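Local structure of insecticidal crystal protein Cry7Cal (Bacillus thuringiensis, 5ZI1) at residues A[215-218]-A[219-222]; A[189-192]-A[193-197]. The protein is an insecticidal crystal toxin active against the locust Locusta migratoria manilensis, probably acting through receptor binding like other members of the delta endotoxin family. All blocks are in the same frame, centred on the assembly; numbering follows the deposited sequence.

Interaction 1: residues A[215-218]-A[219-222]; sequences YNRF and RREM
Arg219 reaches back along the helix to Asn216 and takes hold of it side-on, NE and NH2 both donating to the one amide oxygen. The bond from Arg219 NH2 to Asn216 OD1 is 3.1 Å long and lies in the carbonyl plane, on a lone pair; the second, from Arg219 NE to Asn216 OD1, is 3.3 Å and comes in tilted from that plane. Both are somewhat bent at the hydrogen. The oxygen sits close to the guanidinium plane, although amide and guanidinium planes stand 63° apart. A bend at chi3 (57°) turns the arginine tip back toward Asn216 and Tyr215. One face of this guanidinium meets the Tyr215 ring, whose plane is perpendicular to it: the ring presents its edge, with Tyr215 CE1 3.8 Å from Arg219 CZ. Glu283 pairs with Arg219 NH1 in a salt bridge, so the flat group is held from several directions. All of this runs along helix 208-227 in the helical N-terminal domain of the three-domain Cry toxins, on the side where it meets the segments that follow in the chain. There Asp256 forms salt bridges with both Arg217 and Arg220, bringing Arg217 NE and Arg220 NH2 to 4.2 Å, while Phe254 O accepts from Asn216 and Arg220. On another side of the helix Met222 lies over one face of the Phe218 ring, a CH-pi contact with CG 3.6 Å from the ring centroid. Met222 SD stands obliquely to the same ring, 4.9 Å from its centroid, adding a Met-aromatic contact.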
loop_
_atom_site.group_PDB
_atom_site.type_symbol
_atom_site.label_atom_id
_atom_site.label_comp_id
_atom_site.label_asym_id
_atom_site.label_seq_id
_atom_site.Cartn_x
_atom_site.Cartn_y
_atom_site.Cartn_z
ATOM N N TYR A 215 -13.201 -5.257 -10.792
ATOM C CA TYR A 215 -12.341 -4.089 -10.843
ATOM C C TYR A 215 -11.694 -3.844 -9.482
ATOM O O TYR A 215 -10.475 -3.684 -9.377
ATOM C CB TYR A 215 -13.186 -2.903 -11.287
ATOM C CG TYR A 215 -12.494 -1.557 -11.279
ATOM C CD1 TYR A 215 -12.428 -0.795 -10.115
ATOM C CD2 TYR A 215 -11.966 -1.020 -12.458
ATOM C CE1 TYR A 215 -11.855 0.440 -10.114
ATOM C CE2 TYR A 215 -11.365 0.230 -12.466
ATOM C CZ TYR A 215 -11.310 0.951 -11.298
ATOM O OH TYR A 215 -10.722 2.189 -11.296
ATOM N N ASN A 216 -12.494 -3.877 -8.413
ATOM C CA ASN A 216 -11.921 -3.638 -7.099
ATOM C C ASN A 216 -10.993 -4.768 -6.677
ATOM O O ASN A 216 -9.988 -4.528 -5.989
ATOM C CB ASN A 216 -13.023 -3.445 -6.069
ATOM C CG ASN A 216 -12.469 -3.100 -4.713
ATOM O OD1 ASN A 216 -11.891 -2.005 -4.519
ATOM N ND2 ASN A 216 -12.599 -4.046 -3.760
ATOM N N ARG A 217 -11.293 -5.997 -7.088
ATOM C CA ARG A 217 -10.422 -7.104 -6.715
ATOM C C ARG A 217 -9.045 -6.958 -7.350
ATOM O O ARG A 217 -8.032 -7.316 -6.741
ATOM C CB ARG A 217 -11.045 -8.437 -7.116
ATOM C CG ARG A 217 -10.178 -9.615 -6.719
ATOM C CD ARG A 217 -10.817 -10.965 -7.028
ATOM N NE ARG A 217 -12.061 -11.172 -6.292
ATOM C CZ ARG A 217 -13.265 -11.132 -6.850
ATOM N NH1 ARG A 217 -14.352 -11.333 -6.106
ATOM N NH2 ARG A 217 -13.375 -10.889 -8.156
ATOM N N PHE A 218 -8.998 -6.477 -8.592
ATOM C CA PHE A 218 -7.722 -6.225 -9.237
ATOM C C PHE A 218 -6.960 -5.139 -8.496
ATOM O O PHE A 218 -5.782 -5.311 -8.158
ATOM C CB PHE A 218 -7.973 -5.840 -10.685
ATOM C CG PHE A 218 -6.750 -5.472 -11.443
ATOM C CD1 PHE A 218 -5.999 -6.433 -12.087
ATOM C CD2 PHE A 218 -6.373 -4.142 -11.565
ATOM C CE1 PHE A 218 -4.881 -6.075 -12.818
ATOM C CE2 PHE A 218 -5.266 -3.788 -12.289
ATOM C CZ PHE A 218 -4.515 -4.752 -12.919
ATOM N N ARG A 219 -7.636 -4.032 -8.186
ATOM C CA ARG A 219 -7.003 -2.971 -7.409
ATOM C C ARG A 219 -6.459 -3.505 -6.087
ATOM O O ARG A 219 -5.308 -3.237 -5.725
ATOM C CB ARG A 219 -7.999 -1.839 -7.168
ATOM C CG ARG A 219 -7.618 -0.892 -6.041
ATOM C CD ARG A 219 -8.467 0.382 -6.094
ATOM N NE ARG A 219 -9.894 0.074 -6.043
ATOM C CZ ARG A 219 -10.858 0.909 -6.440
ATOM N NH1 ARG A 219 -10.543 2.127 -6.924
ATOM N NH2 ARG A 219 -12.142 0.523 -6.366
ATOM N N ARG A 220 -7.262 -4.292 -5.364
ATOM C CA ARG A 220 -6.834 -4.743 -4.042
ATOM C C ARG A 220 -5.626 -5.655 -4.142
ATOM O O ARG A 220 -4.607 -5.421 -3.486
ATOM C CB ARG A 220 -7.968 -5.465 -3.321
ATOM C CG ARG A 220 -7.549 -5.960 -1.962
ATOM C CD ARG A 220 -8.712 -6.600 -1.216
ATOM N NE ARG A 220 -8.995 -7.938 -1.729
ATOM C CZ ARG A 220 -10.045 -8.241 -2.487
ATOM N NH1 ARG A 220 -10.929 -7.303 -2.819
ATOM N NH2 ARG A 220 -10.210 -9.489 -2.903
ATOM N N GLU A 221 -5.709 -6.687 -4.979
ATOM C CA GLU A 221 -4.616 -7.651 -5.065
ATOM C C GLU A 221 -3.362 -7.043 -5.703
ATOM O O GLU A 221 -2.246 -7.323 -5.249
ATOM C CB GLU A 221 -5.077 -8.888 -5.827
ATOM C CG GLU A 221 -6.166 -9.711 -5.057
ATOM C CD GLU A 221 -6.338 -11.104 -5.625
ATOM O OE1 GLU A 221 -5.517 -11.486 -6.489
ATOM O OE2 GLU A 221 -7.287 -11.828 -5.222
ATOM N N MET A 222 -3.515 -6.217 -6.751
ATOM C CA MET A 222 -2.339 -5.656 -7.431
ATOM C C MET A 222 -1.688 -4.532 -6.645
ATOM O O MET A 222 -0.499 -4.256 -6.850
ATOM C CB MET A 222 -2.690 -5.151 -8.832
ATOM C CG MET A 222 -3.237 -6.238 -9.717
ATOM S SD MET A 222 -2.055 -7.582 -9.914
ATOM C CE MET A 222 -0.915 -6.791 -11.083
#

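Interaction 2: residues A[189-192]-A[193-197]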
loop_
_atom_site.group_PDB
_atom_site.type_symbol
_atom_site.label_atom_id
_atom_site.label_comp_id
_atom_site.label_asym_id
_atom_site.label_seq_id
_atom_site.Cartn_x
_atom_site.Cartn_y
_atom_site.Cartn_z
ATOM N N HIS A 189 6.598 1.509 -15.921
ATOM C CA HIS A 189 5.948 0.334 -16.477
ATOM C C HIS A 189 4.851 -0.189 -15.543
ATOM O O HIS A 189 3.730 -0.463 -15.983
ATOM C CB HIS A 189 6.991 -0.748 -16.762
ATOM C CG HIS A 189 6.414 -1.955 -17.423
ATOM N ND1 HIS A 189 6.280 -2.057 -18.792
ATOM C CD2 HIS A 189 5.892 -3.092 -16.903
ATOM C CE1 HIS A 189 5.720 -3.218 -19.087
ATOM N NE2 HIS A 189 5.477 -3.866 -17.960
ATOM N N CYS A 190 5.146 -0.305 -14.240
ATOM C CA CYS A 190 4.150 -0.861 -13.312
ATOM C C CYS A 190 2.919 0.029 -13.217
ATOM O O CYS A 190 1.789 -0.469 -13.171
ATOM C CB CYS A 190 4.746 -1.070 -11.919
ATOM S SG CYS A 190 6.058 -2.310 -11.858
ATOM N N VAL A 191 3.107 1.346 -13.195
ATOM C CA VAL A 191 1.956 2.230 -13.059
ATOM C C VAL A 191 1.094 2.175 -14.310
ATOM O O VAL A 191 -0.121 1.975 -14.229
ATOM C CB VAL A 191 2.418 3.658 -12.724
ATOM C CG1 VAL A 191 1.267 4.637 -12.820
ATOM C CG2 VAL A 191 2.979 3.667 -11.319
ATOM N N LYS A 192 1.716 2.311 -15.488
ATOM C CA LYS A 192 0.985 2.290 -16.754
ATOM C C LYS A 192 0.098 1.053 -16.883
ATOM O O LYS A 192 -1.091 1.157 -17.196
ATOM C CB LYS A 192 1.981 2.364 -17.912
ATOM C CG LYS A 192 1.461 1.935 -19.277
ATOM C CD LYS A 192 2.632 1.917 -20.281
ATOM C CE LYS A 192 2.168 1.891 -21.738
ATOM N NZ LYS A 192 1.332 3.084 -22.056
ATOM N N TRP A 193 0.656 -0.130 -16.641
ATOM C CA TRP A 193 -0.129 -1.342 -16.813
ATOM C C TRP A 193 -1.047 -1.638 -15.633
ATOM O O TRP A 193 -2.058 -2.321 -15.826
ATOM C CB TRP A 193 0.805 -2.513 -17.119
ATOM C CG TRP A 193 1.283 -2.390 -18.535
ATOM C CD1 TRP A 193 2.406 -1.746 -18.970
ATOM C CD2 TRP A 193 0.607 -2.847 -19.709
ATOM N NE1 TRP A 193 2.484 -1.800 -20.331
ATOM C CE2 TRP A 193 1.394 -2.474 -20.814
ATOM C CE3 TRP A 193 -0.586 -3.552 -19.934
ATOM C CZ2 TRP A 193 1.036 -2.780 -22.125
ATOM C CZ3 TRP A 193 -0.939 -3.855 -21.239
ATOM C CH2 TRP A 193 -0.131 -3.465 -22.314
ATOM N N TYR A 194 -0.758 -1.111 -14.437
ATOM C CA TYR A 194 -1.767 -1.124 -13.377
ATOM C C TYR A 194 -3.004 -0.357 -13.816
ATOM O O TYR A 194 -4.138 -0.837 -13.676
ATOM C CB TYR A 194 -1.218 -0.519 -12.079
ATOM C CG TYR A 194 -2.296 -0.356 -11.004
ATOM C CD1 TYR A 194 -2.716 -1.444 -10.263
ATOM C CD2 TYR A 194 -2.900 0.878 -10.759
ATOM C CE1 TYR A 194 -3.719 -1.332 -9.306
ATOM C CE2 TYR A 194 -3.899 1.019 -9.787
ATOM C CZ TYR A 194 -4.308 -0.103 -9.068
ATOM O OH TYR A 194 -5.289 -0.031 -8.097
ATOM N N LYS A 195 -2.798 0.851 -14.351
ATOM C CA LYS A 195 -3.909 1.687 -14.790
ATOM C C LYS A 195 -4.614 1.114 -16.012
ATOM O O LYS A 195 -5.814 1.349 -16.199
ATOM C CB LYS A 195 -3.409 3.099 -15.087
ATOM C CG LYS A 195 -3.038 3.897 -13.842
ATOM C CD LYS A 195 -2.593 5.314 -14.216
ATOM C CE LYS A 195 -2.210 6.153 -12.993
ATOM N NZ LYS A 195 -1.707 7.513 -13.392
ATOM N N GLU A 196 -3.897 0.372 -16.858
ATOM C CA GLU A 196 -4.545 -0.173 -18.039
ATOM C C GLU A 196 -5.427 -1.364 -17.684
ATOM O O GLU A 196 -6.560 -1.453 -18.164
ATOM C CB GLU A 196 -3.500 -0.548 -19.091
ATOM C CG GLU A 196 -3.948 -0.200 -20.492
ATOM C CD GLU A 196 -2.788 0.144 -21.407
ATOM O OE1 GLU A 196 -2.931 -0.007 -22.636
ATOM O OE2 GLU A 196 -1.729 0.567 -20.894
ATOM N N GLY A 197 -4.928 -2.285 -16.852
ATOM C CA GLY A 197 -5.783 -3.346 -16.333
ATOM C C GLY A 197 -7.013 -2.798 -15.634
ATOM O O GLY A 197 -8.131 -3.298 -15.826
#
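Trp193 sets CD1 over one face of the His189 imidazole, off toward the rim, 3.6 Å from His189 CE1. The two rings meet obliquely, their planes 35° apart. Lys192 runs alongside the indole, its CD 3.7 Å from Trp193 NE1 and its CG off-centre over the five-membered ring in a CH-pi contact. With its aliphatic part laid along the ring, the lysine bends at chi4 (59°), and NZ ends 4.1 Å from Glu196 OE2, opposite charges that come near each other without forming a salt bridge. Farther round the helix, Val191 CG1 touches Lys195 CE at 3.8 Å where the two side chains lie side by side. Regular helical backbone bonds underlie these contacts: Trp193 N donates to His189 O at 3.2 Å, and similar bonds tie Tyr194 to Cys190, Lys195 to Val191 and Glu196 to Lys192. Beyond this shell, Tyr144 meets the His189 ring, and Leu141 touches both His189 and Trp193. Side chains meeting four residues apart are what an alpha helix gives; with Lys192 and Lys195 exposed and Cys190 and Tyr194 buried, helix 169-202 is amphipathic here, as expected in the N-terminal helical bundle of a Cry toxin.

In the fold
Interaction 2 comes first along the chain, on helix 169-202, and interaction 1 follows on helix 208-227, the next helix in sequence. Both belong to the N-terminal helical domain, and their centres lie about 12 Å apart. Tyr194 is the main bridge: its OH lies 3.2 Å from Arg219 CG, and its ring also touches Met222. Phe218 packs close by against the backbone at Tyr194 and Gly197. Thus 189-197 meets 215-222 through Tyr194 and Gly197. From there, the salt bridges of the second helix lead on to Asp256 and Glu283, joining this helix pair to the parts of the toxin that follow the bundle.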